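Local atomic coordinates of fluvirucin B1 DH domain from module 1 (Actinomadura vulgaris, PDB entry 6OBV), a protein that probably dehydrates the beta-hydroxyacyl intermediate made by module 1 of the fluvirucin B1 polyketide synthase, leaving an alpha,beta-unsaturated chain. Residues 267-272 / 277-282; 50-55 / 90-95; 171-176 / 237-242. All coordinates share one frame; numbering follows the deposited sequence.

Interaction 1 of 3, residues 267-272 / 277-282; sequences VHAQPT and TSLHIT
Leu279 meets Ala269 and Val267 across a beta hairpin of the hotdog fold, with one leucine methyl touching both. Leu279 CD2 lies 3.7 Å from Ala269 CB and 3.8 Å from Val267 CG1. Val267 and Leu279 run side by side in the same direction; with CG1 of Val267 anti to its own nitrogen (chi1 -176°), that methyl leans along the strand toward the leucine. Thr277 CG2 prolongs the apolar row, 3.8 Å from Ala269 CB.

Beneath these contacts is the backbone that sets their spacing. The strands are antiparallel, their axes at 161°, and the hydrogen-bonded pairs His268–His280 and Gln270–Ser278 give two bonds each. The straightest at the acceptor is Ser278 N to Gln270 O, 2.8 Å long with a C=O...N angle of 174°; the other three carbonyls are met more obliquely.

Further out, strands 205-211 and 288-299 flank the hairpin, making it an inner part of the sheet. Its Val267, Ala269 and Leu279 face rests on Ala233, Thr237 and Leu234 respectively, residues in the chain just after helix 227-232. The reverse face, with His268, Gln270, Ser278 and His280, is more polar, and there the His268 ring stacks with Phe207. Gln270 and Ser278 meet on this face in plain van der Waals contact, Gln270 CG lying 3.4 Å from Ser278 OG.

Interaction 2 of 3, residues 50-55 / 90-95; sequences GGMVLT and GDEVGC
Met52 reaches from its strand to the end of a helix and touches two consecutive residues there, Glu92 and Val93. This is the tight part of the contact. The side chain leaves the backbone extended, with CG anti to N (chi1 -177°), and then bends about its last bond (chi3 -64°), which carries the methyl group round to Val93. Met52 and Val93 thus meet tip to tip, CE lying 3.7 Å from Val93 CG1. The sulfur serves both neighbours: Met52 SD is 3.7 Å from both Val93 CG1 and Glu92 CG, and the Met52 and Glu92 side chains cross at about a right angle. Met52 also touches Ala43 and Glu45 of strand 40-45, and Val93 also touches Val121 and Arg130.

Looser packing begins at Leu54, where CD2 approaches Glu92 CB at 4.2 Å. Glu92 itself is partly exposed; it lends the contact its aliphatic CB and CG, while its carboxylate turns to a salt bridge with Arg88, one helical turn back. No hydrogen bond links the two segments, so dispersion between side chains carries the contact.

What positions Val93 is the way the helix stops. Cys95 N bonds to Gly90 O at 2.7 Å, and Val93 N reaches the same oxygen from the opposite face of its plane. With a weak bond from Gly94 N to Asp91 O and a positive phi at Gly94, this is a Schellman motif, here closing helix 79-92 against the curved antiparallel sheet that wraps it, the hallmark of the hotdog fold.

Interaction 3 of 3, residues 171-176 / 237-242; sequences AAVDVS and TGLIEQ
Leu239 carries its whole side of this contact alone, dividing its two methyl groups between two valines of the facing segment. The site lies at the margin of a hotdog fold, where the edge strand 171-173 and the chain just beyond it approach the short, weakly bonded helix 238-241. Val173 CG1, anti to its own nitrogen (chi1 170°), is the branch that meets Leu239 CD2, at 4.2 Å, and Leu239 CD1 is 4.4 Å from Val175 CG1. Such spacing is light van der Waals contact, and the two segments bury only 89 Å² between them, with no hydrogen bond across.

Strand 196-202 supplies the common support. Ala199 touches both Val175 and Leu239, Ile201 lies against Val173, and backbone hydrogen bonds between Ala171 and Ile201 and between Val173 and Ala199 tie the edge strand to its neighbour. Leu239 therefore touches Ala199 on strand 196-202 as well as the two valines.

Polar groups away from the interface shape both backbones. Between the valines, Asp174, whose CB points away from segment 237-242, forms an Asx turn: its OD1 accepts Ser176 N at 2.9 Å and Ser176 OG at 2.8 Å. Both donors approach from the same face of the carboxylate, the amide on the anti side and the hydroxyl on the syn side, so one oxygen holds Ser176 by two bonds.

On the helical side, Gln242 has positive phi and ends the helix. Its backbone N bonds to Gly238 O at 2.8 Å, and its side-chain NE2 folds back to Ile240 O at 3.3 Å, nearly straight at the hydrogen (174°) but 41° above the carbonyl plane.

In the fold
Along the chain the contacts close in the order 2, 3, 1. Interaction 2 belongs to the first hotdog half, where helix 79-92 meets strand 52-58; interactions 1 and 3 belong to the second, the two halves together giving the double-hotdog architecture of polyketide synthase dehydratases. Interactions 2 and 3 lie on opposite sides of the chain's centre, their own centres about 39 Å apart; interactions 1 and 2, about 28 Å between centres, do not touch. Interactions 1 and 3, about 14 Å between centres, touch where Thr237 CG2 packs 3.3 Å from Ala269 CB. Segment 237-242 thus links hairpin to edge strand, while Thr55 of segment 50-55 hydrogen-bonds through OG1 to Leu30 and Gln32 of the second subunit.

Interaction 1 of 3, residues 267-272 / 277-282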
loop_
_atom_site.group_PDB
_atom_site.type_symbol
_atom_site.label_atom_id
_atom_site.label_comp_id
_atom_site.label_asym_id
_atom_site.label_seq_id
_atom_site.Cartn_x
_atom_site.Cartn_y
_atom_site.Cartn_z
ATOM N N VAL A 267 -3.650 6.567 36.278
ATOM C CA VAL A 267 -4.889 6.066 35.696
ATOM C C VAL A 267 -6.042 6.374 36.636
ATOM O O VAL A 267 -5.926 6.208 37.853
ATOM C CB VAL A 267 -4.803 4.555 35.414
ATOM C CG1 VAL A 267 -6.077 4.065 34.719
ATOM C CG2 VAL A 267 -3.590 4.263 34.560
ATOM N N HIS A 268 -7.148 6.841 36.071
ATOM C CA HIS A 268 -8.378 7.110 36.814
ATOM C C HIS A 268 -9.507 6.357 36.109
ATOM O O HIS A 268 -9.970 6.780 35.046
ATOM C CB HIS A 268 -8.639 8.613 36.871
ATOM C CG HIS A 268 -9.897 8.995 37.592
ATOM N ND1 HIS A 268 -10.501 8.184 38.530
ATOM C CD2 HIS A 268 -10.661 10.110 37.514
ATOM C CE1 HIS A 268 -11.587 8.778 38.988
ATOM N NE2 HIS A 268 -11.708 9.947 38.386
ATOM N N ALA A 269 -9.949 5.236 36.679
ATOM C CA ALA A 269 -11.023 4.446 36.085
ATOM C C ALA A 269 -12.273 4.503 36.946
ATOM O O ALA A 269 -12.202 4.454 38.180
ATOM C CB ALA A 269 -10.624 2.991 35.887
ATOM N N GLN A 270 -13.419 4.595 36.288
ATOM C CA GLN A 270 -14.695 4.564 36.986
ATOM C C GLN A 270 -15.712 3.950 36.043
ATOM O O GLN A 270 -15.533 3.998 34.824
ATOM C CB GLN A 270 -15.130 5.971 37.423
ATOM C CG GLN A 270 -14.983 6.990 36.335
ATOM C CD GLN A 270 -14.877 8.393 36.875
ATOM O OE1 GLN A 270 -15.492 8.727 37.886
ATOM N NE2 GLN A 270 -14.094 9.228 36.203
ATOM N N PRO A 271 -16.785 3.370 36.569
ATOM C CA PRO A 271 -17.808 2.839 35.667
ATOM C C PRO A 271 -18.557 3.976 34.991
ATOM O O PRO A 271 -18.596 5.113 35.472
ATOM C CB PRO A 271 -18.733 2.031 36.588
ATOM C CG PRO A 271 -18.299 2.348 38.020
ATOM C CD PRO A 271 -17.272 3.449 37.956
ATOM N N THR A 272 -19.117 3.660 33.833
ATOM C CA THR A 272 -20.209 4.430 33.270
ATOM C C THR A 272 -21.498 3.647 33.504
ATOM O O THR A 272 -21.484 2.511 33.986
ATOM C CB THR A 272 -19.994 4.707 31.779
ATOM O OG1 THR A 272 -20.268 3.514 31.033
ATOM C CG2 THR A 272 -18.562 5.161 31.504
ATOM N N THR A 277 -16.473 0.981 31.514
ATOM C CA THR A 277 -15.497 1.728 32.299
ATOM C C THR A 277 -14.981 2.902 31.485
ATOM O O THR A 277 -14.677 2.756 30.297
ATOM C CB THR A 277 -14.284 0.852 32.702
ATOM O OG1 THR A 277 -14.725 -0.383 33.291
ATOM C CG2 THR A 277 -13.343 1.619 33.681
ATOM N N SER A 278 -14.845 4.063 32.124
ATOM C CA SER A 278 -14.120 5.168 31.508
ATOM C C SER A 278 -12.735 5.267 32.132
ATOM O O SER A 278 -12.516 4.830 33.263
ATOM C CB SER A 278 -14.876 6.487 31.658
ATOM O OG SER A 278 -14.818 6.983 32.984
ATOM N N LEU A 279 -11.784 5.811 31.376
ATOM C CA LEU A 279 -10.417 5.908 31.875
ATOM C C LEU A 279 -9.788 7.203 31.396
ATOM O O LEU A 279 -9.869 7.559 30.216
ATOM C CB LEU A 279 -9.516 4.733 31.434
ATOM C CG LEU A 279 -9.937 3.305 31.758
ATOM C CD1 LEU A 279 -10.088 2.606 30.453
ATOM C CD2 LEU A 279 -8.927 2.582 32.605
ATOM N N HIS A 280 -9.140 7.887 32.322
ATOM C CA HIS A 280 -8.453 9.127 32.024
ATOM C C HIS A 280 -7.037 8.977 32.537
ATOM O O HIS A 280 -6.821 8.662 33.710
ATOM C CB HIS A 280 -9.201 10.320 32.627
ATOM C CG HIS A 280 -10.562 10.504 32.024
ATOM N ND1 HIS A 280 -10.745 10.918 30.719
ATOM C CD2 HIS A 280 -11.801 10.261 32.516
ATOM C CE1 HIS A 280 -12.038 10.952 30.446
ATOM N NE2 HIS A 280 -12.700 10.561 31.520
ATOM N N ILE A 281 -6.086 9.123 31.632
ATOM C CA ILE A 281 -4.702 8.766 31.863
ATOM C C ILE A 281 -3.905 10.056 31.853
ATOM O O ILE A 281 -4.086 10.902 30.966
ATOM C CB ILE A 281 -4.227 7.759 30.803
ATOM C CG1 ILE A 281 -5.030 6.465 30.954
ATOM C CG2 ILE A 281 -2.765 7.441 30.926
ATOM C CD1 ILE A 281 -4.790 5.496 29.843
ATOM N N THR A 282 -3.073 10.234 32.868
ATOM C CA THR A 282 -2.235 11.411 32.985
ATOM C C THR A 282 -0.798 10.952 33.133
ATOM O O THR A 282 -0.531 9.769 33.327
ATOM C CB THR A 282 -2.643 12.261 34.188
ATOM O OG1 THR A 282 -2.807 11.398 35.322
ATOM C CG2 THR A 282 -3.938 12.979 33.896
#

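Interaction 2 of 3, residues 50-55 / 90-95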
loop_
_atom_site.group_PDB
_atom_site.type_symbol
_atom_site.label_atom_id
_atom_site.label_comp_id
_atom_site.label_asym_id
_atom_site.label_seq_id
_atom_site.Cartn_x
_atom_site.Cartn_y
_atom_site.Cartn_z
ATOM N N GLY A 50 -10.868 6.678 -3.045
ATOM C CA GLY A 50 -10.558 5.879 -1.887
ATOM C C GLY A 50 -9.685 6.665 -0.927
ATOM O O GLY A 50 -9.413 7.854 -1.103
ATOM N N GLY A 51 -9.228 5.976 0.107
ATOM C CA GLY A 51 -8.496 6.647 1.155
ATOM C C GLY A 51 -7.036 6.269 1.266
ATOM O O GLY A 51 -6.219 6.604 0.403
ATOM N N MET A 52 -6.692 5.575 2.344
ATOM C CA MET A 52 -5.307 5.286 2.669
ATOM C C MET A 52 -5.225 3.900 3.272
ATOM O O MET A 52 -6.167 3.436 3.921
ATOM C CB MET A 52 -4.754 6.302 3.669
ATOM C CG MET A 52 -3.307 6.130 4.020
ATOM S SD MET A 52 -2.745 7.556 4.962
ATOM C CE MET A 52 -2.950 8.855 3.736
ATOM N N VAL A 53 -4.087 3.246 3.065
ATOM C CA VAL A 53 -3.773 2.007 3.760
ATOM C C VAL A 53 -2.359 2.155 4.302
ATOM O O VAL A 53 -1.465 2.651 3.602
ATOM C CB VAL A 53 -3.928 0.771 2.851
ATOM C CG1 VAL A 53 -2.859 0.748 1.745
ATOM C CG2 VAL A 53 -3.887 -0.501 3.668
ATOM N N LEU A 54 -2.186 1.836 5.581
ATOM C CA LEU A 54 -0.878 1.794 6.219
ATOM C C LEU A 54 -0.528 0.341 6.469
ATOM O O LEU A 54 -1.393 -0.453 6.859
ATOM C CB LEU A 54 -0.860 2.557 7.544
ATOM C CG LEU A 54 -0.987 4.075 7.448
ATOM C CD1 LEU A 54 -2.454 4.484 7.189
ATOM C CD2 LEU A 54 -0.450 4.710 8.726
ATOM N N THR A 55 0.736 -0.000 6.242
ATOM C CA THR A 55 1.179 -1.381 6.278
ATOM C C THR A 55 2.340 -1.518 7.247
ATOM O O THR A 55 3.121 -0.583 7.432
ATOM C CB THR A 55 1.634 -1.855 4.905
ATOM O OG1 THR A 55 2.845 -1.148 4.562
ATOM C CG2 THR A 55 0.549 -1.587 3.875
ATOM N N GLY A 90 -5.150 7.310 12.132
ATOM C CA GLY A 90 -5.859 8.572 12.243
ATOM C C GLY A 90 -4.960 9.788 12.119
ATOM O O GLY A 90 -5.317 10.764 11.451
ATOM N N ASP A 91 -3.796 9.771 12.790
ATOM C CA ASP A 91 -2.876 10.903 12.681
ATOM C C ASP A 91 -2.440 11.133 11.245
ATOM O O ASP A 91 -2.197 12.273 10.836
ATOM C CB ASP A 91 -1.620 10.680 13.514
ATOM C CG ASP A 91 -1.911 10.520 14.956
ATOM O OD1 ASP A 91 -2.966 11.018 15.397
ATOM O OD2 ASP A 91 -1.088 9.880 15.641
ATOM N N GLU A 92 -2.292 10.056 10.480
ATOM C CA GLU A 92 -1.757 10.182 9.140
ATOM C C GLU A 92 -2.741 10.885 8.220
ATOM O O GLU A 92 -2.323 11.471 7.219
ATOM C CB GLU A 92 -1.389 8.785 8.620
ATOM C CG GLU A 92 -0.309 8.762 7.534
ATOM C CD GLU A 92 1.067 9.196 8.040
ATOM O OE1 GLU A 92 1.315 9.187 9.276
ATOM O OE2 GLU A 92 1.904 9.536 7.179
ATOM N N VAL A 93 -4.032 10.867 8.549
ATOM C CA VAL A 93 -5.054 11.520 7.737
ATOM C C VAL A 93 -5.681 12.712 8.465
ATOM O O VAL A 93 -6.753 13.163 8.082
ATOM C CB VAL A 93 -6.136 10.523 7.280
ATOM C CG1 VAL A 93 -5.600 9.603 6.188
ATOM C CG2 VAL A 93 -6.650 9.721 8.438
ATOM N N GLY A 94 -5.028 13.231 9.505
ATOM C CA GLY A 94 -5.594 14.330 10.268
ATOM C C GLY A 94 -6.935 14.035 10.900
ATOM O O GLY A 94 -7.778 14.929 10.992
ATOM N N CYS A 95 -7.164 12.789 11.311
ATOM C CA CYS A 95 -8.375 12.357 12.012
ATOM C C CYS A 95 -7.978 11.616 13.279
ATOM O O CYS A 95 -8.129 10.394 13.366
ATOM C CB CYS A 95 -9.227 11.449 11.126
ATOM S SG CYS A 95 -10.395 12.292 10.137
#

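Interaction 3 of 3, residues 171-176 / 237-242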
loop_
_atom_site.group_PDB
_atom_site.type_symbol
_atom_site.label_atom_id
_atom_site.label_comp_id
_atom_site.label_asym_id
_atom_site.label_seq_id
_atom_site.Cartn_x
_atom_site.Cartn_y
_atom_site.Cartn_z
ATOM N N ALA A 171 -8.036 5.068 49.237
ATOM C CA ALA A 171 -7.391 4.142 50.163
ATOM C C ALA A 171 -6.414 3.266 49.396
ATOM O O ALA A 171 -6.778 2.693 48.364
ATOM C CB ALA A 171 -8.422 3.267 50.878
ATOM N N ALA A 172 -5.183 3.163 49.900
ATOM C CA ALA A 172 -4.177 2.327 49.253
ATOM C C ALA A 172 -4.588 0.863 49.300
ATOM O O ALA A 172 -5.275 0.413 50.222
ATOM C CB ALA A 172 -2.812 2.507 49.920
ATOM N N VAL A 173 -4.156 0.116 48.287
ATOM C CA VAL A 173 -4.477 -1.297 48.138
ATOM C C VAL A 173 -3.174 -2.072 47.999
ATOM O O VAL A 173 -2.284 -1.658 47.249
ATOM C CB VAL A 173 -5.381 -1.532 46.915
ATOM C CG1 VAL A 173 -5.509 -3.027 46.613
ATOM C CG2 VAL A 173 -6.735 -0.893 47.158
ATOM N N ASP A 174 -3.058 -3.186 48.722
ATOM C CA ASP A 174 -1.943 -4.110 48.517
ATOM C C ASP A 174 -2.148 -4.852 47.202
ATOM O O ASP A 174 -3.075 -5.658 47.080
ATOM C CB ASP A 174 -1.844 -5.093 49.681
ATOM C CG ASP A 174 -0.552 -5.902 49.660
ATOM O OD1 ASP A 174 0.156 -5.857 48.631
ATOM O OD2 ASP A 174 -0.231 -6.566 50.677
ATOM N N VAL A 175 -1.292 -4.588 46.215
ATOM C CA VAL A 175 -1.348 -5.301 44.946
ATOM C C VAL A 175 -0.172 -6.269 44.796
ATOM O O VAL A 175 0.158 -6.662 43.693
ATOM C CB VAL A 175 -1.434 -4.332 43.747
ATOM C CG1 VAL A 175 -2.675 -3.459 43.838
ATOM C CG2 VAL A 175 -0.193 -3.465 43.642
ATOM N N SER A 176 0.457 -6.692 45.895
ATOM C CA SER A 176 1.646 -7.529 45.751
ATOM C C SER A 176 1.312 -8.908 45.173
ATOM O O SER A 176 2.091 -9.439 44.375
ATOM C CB SER A 176 2.379 -7.647 47.091
ATOM O OG SER A 176 1.576 -8.226 48.098
ATOM N N THR A 237 -8.695 -1.983 37.260
ATOM C CA THR A 237 -10.151 -1.887 37.308
ATOM C C THR A 237 -10.791 -3.119 37.922
ATOM O O THR A 237 -11.899 -3.027 38.465
ATOM C CB THR A 237 -10.711 -1.677 35.910
ATOM O OG1 THR A 237 -10.005 -2.520 34.999
ATOM C CG2 THR A 237 -10.515 -0.273 35.490
ATOM N N GLY A 238 -10.133 -4.279 37.826
ATOM C CA GLY A 238 -10.692 -5.499 38.403
ATOM C C GLY A 238 -10.716 -5.537 39.920
ATOM O O GLY A 238 -11.371 -6.423 40.487
ATOM N N LEU A 239 -10.040 -4.591 40.582
ATOM C CA LEU A 239 -9.947 -4.610 42.038
ATOM C C LEU A 239 -11.300 -4.416 42.703
ATOM O O LEU A 239 -11.511 -4.883 43.830
ATOM C CB LEU A 239 -8.973 -3.534 42.505
ATOM C CG LEU A 239 -7.519 -3.870 42.155
ATOM C CD1 LEU A 239 -6.632 -2.633 42.165
ATOM C CD2 LEU A 239 -6.964 -4.932 43.105
ATOM N N ILE A 240 -12.231 -3.735 42.039
ATOM C CA ILE A 240 -13.556 -3.551 42.625
ATOM C C ILE A 240 -14.473 -4.719 42.271
ATOM O O ILE A 240 -15.000 -5.403 43.159
ATOM C CB ILE A 240 -14.162 -2.208 42.179
ATOM C CG1 ILE A 240 -13.162 -1.088 42.471
ATOM C CG2 ILE A 240 -15.513 -1.980 42.853
ATOM C CD1 ILE A 240 -13.763 0.243 42.648
ATOM N N GLU A 241 -14.666 -4.956 40.968
ATOM C CA GLU A 241 -15.595 -5.997 40.531
ATOM C C GLU A 241 -15.154 -7.372 41.018
ATOM O O GLU A 241 -15.986 -8.175 41.461
ATOM C CB GLU A 241 -15.730 -5.995 39.005
ATOM C CG GLU A 241 -16.263 -4.700 38.392
ATOM C CD GLU A 241 -15.202 -3.612 38.257
ATOM O OE1 GLU A 241 -14.914 -2.927 39.262
ATOM O OE2 GLU A 241 -14.662 -3.437 37.140
ATOM N N GLN A 242 -13.851 -7.651 40.961
ATOM C CA GLN A 242 -13.309 -8.966 41.286
ATOM C C GLN A 242 -14.076 -10.037 40.514
ATOM O O GLN A 242 -14.688 -10.950 41.077
ATOM C CB GLN A 242 -13.344 -9.219 42.796
ATOM C CG GLN A 242 -12.525 -8.241 43.625
ATOM C CD GLN A 242 -12.917 -8.263 45.100
ATOM O OE1 GLN A 242 -12.420 -9.083 45.878
ATOM N NE2 GLN A 242 -13.820 -7.365 45.485
#